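PDB 4WJB: putative amidohydrolase/peptidase from Burkholderia cenocepacia, which probably hydrolyses carbon-nitrogen bonds other than peptide bonds, as a zinc-dependent member of the peptidase M20 family. Local coordinates for residues A[68-71]-A[77-80]. Residues are numbered along the deposited sequence; the frame is centred on the assembly and turned at random.
Sequences TVRV and VFAR. With EDO (1,2-ethanediol), chain I.
The beta hairpin formed by strands 68-71 and 77-81 lies at the margin of the zinc-binding domain of this M20-family enzyme, and it illustrates how an antiparallel pair can present one apolar and one mixed, arginine-rich face. T68 with R80 and R70 with F78 are the hydrogen-bonded pairs. The second is the straighter, with F78 N to R70 O at 2.9 Å and an N-H...O angle of 174°. Between them, the CA of V69 makes a C-H...O contact with F78 O. On the face of V69, V71, V77 and A79, V69 sets CG1 against V77 CG1 (4.0 Å) and CG2 against A79 CB, and helix 49-64 packs over this layer.

The other face is built around R70. Its CG sits between backbone N and carbonyl carbon (chi1 68°), and the extended chain beyond carries the guanidinium across to F78, where it stacks nearly parallel to the ring, planes 9° apart. The overlap is offset: F78 CB lies over the guanidinium centre, 3.5 Å from R70 CZ. R70 NH1 also comes within 3.6 Å of R80 NE, a proximity of like charges that D134 probably offsets by forming salt bridges to both arginines; Y194 adds a hydrogen bond to R70. Bent at chi3, R80 directs NH2 to O1 of a 1,2-ethanediol, probably from the crystallisation liquor, at 2.6 Å in the guanidinium plane.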
# COMPACT_ATOMS: atom_id res chain seq x y z
N THR A 68 -23.59 -13.16 48.00
CA THR A 68 -22.86 -14.42 48.06
C THR A 68 -22.02 -14.57 46.79
O THR A 68 -22.55 -14.58 45.68
CB THR A 68 -23.81 -15.62 48.20
OG1 THR A 68 -24.57 -15.50 49.40
CG2 THR A 68 -23.01 -16.92 48.23
N VAL A 69 -20.71 -14.68 46.96
CA VAL A 69 -19.80 -14.75 45.83
C VAL A 69 -19.44 -16.20 45.48
O VAL A 69 -19.14 -16.99 46.37
CB VAL A 69 -18.50 -13.95 46.11
CG1 VAL A 69 -17.42 -14.28 45.09
CG2 VAL A 69 -18.79 -12.45 46.11
N ARG A 70 -19.52 -16.53 44.20
CA ARG A 70 -19.06 -17.83 43.72
C ARG A 70 -18.11 -17.61 42.55
O ARG A 70 -18.16 -16.57 41.89
CB ARG A 70 -20.24 -18.72 43.32
CG ARG A 70 -20.99 -18.25 42.09
CD ARG A 70 -22.25 -19.07 41.84
NE ARG A 70 -22.88 -18.74 40.56
CZ ARG A 70 -23.72 -17.73 40.38
NH1 ARG A 70 -24.05 -16.94 41.40
NH2 ARG A 70 -24.24 -17.50 39.18
N VAL A 71 -17.24 -18.59 42.30
CA VAL A 71 -16.28 -18.50 41.20
C VAL A 71 -16.34 -19.79 40.38
O VAL A 71 -16.36 -20.88 40.95
CB VAL A 71 -14.84 -18.28 41.72
CG1 VAL A 71 -13.85 -18.14 40.56
CG2 VAL A 71 -14.77 -17.06 42.64
N VAL A 77 -16.34 -14.42 38.12
CA VAL A 77 -16.76 -14.11 39.48
C VAL A 77 -18.21 -13.65 39.47
O VAL A 77 -18.55 -12.72 38.74
CB VAL A 77 -15.86 -13.02 40.11
CG1 VAL A 77 -16.26 -12.77 41.56
CG2 VAL A 77 -14.40 -13.44 40.02
N PHE A 78 -19.04 -14.30 40.28
CA PHE A 78 -20.46 -13.96 40.37
C PHE A 78 -20.81 -13.54 41.79
O PHE A 78 -20.67 -14.32 42.72
CB PHE A 78 -21.35 -15.14 39.97
CG PHE A 78 -21.06 -15.70 38.61
CD1 PHE A 78 -20.08 -16.66 38.44
CD2 PHE A 78 -21.77 -15.26 37.50
CE1 PHE A 78 -19.81 -17.19 37.18
CE2 PHE A 78 -21.51 -15.78 36.24
CZ PHE A 78 -20.53 -16.74 36.09
N ALA A 79 -21.27 -12.30 41.95
CA ALA A 79 -21.76 -11.83 43.24
C ALA A 79 -23.27 -11.84 43.23
O ALA A 79 -23.89 -11.09 42.48
CB ALA A 79 -21.24 -10.44 43.53
N ARG A 80 -23.89 -12.68 44.07
CA ARG A 80 -25.33 -12.82 44.00
C ARG A 80 -26.06 -12.09 45.12
O ARG A 80 -25.83 -12.35 46.30
CB ARG A 80 -25.74 -14.30 44.03
CG ARG A 80 -27.25 -14.50 44.16
CD ARG A 80 -27.67 -15.90 43.76
NE ARG A 80 -27.47 -16.15 42.33
CZ ARG A 80 -28.01 -17.16 41.66
NH1 ARG A 80 -28.81 -18.02 42.28
NH2 ARG A 80 -27.77 -17.29 40.36
C1 EDO I . -27.91 -20.55 38.99
O1 EDO I . -28.80 -19.53 39.47
C2 EDO I . -26.68 -20.64 39.87
O2 EDO I . -25.73 -21.52 39.25
O HOH W 1 -26.94 -14.00 48.33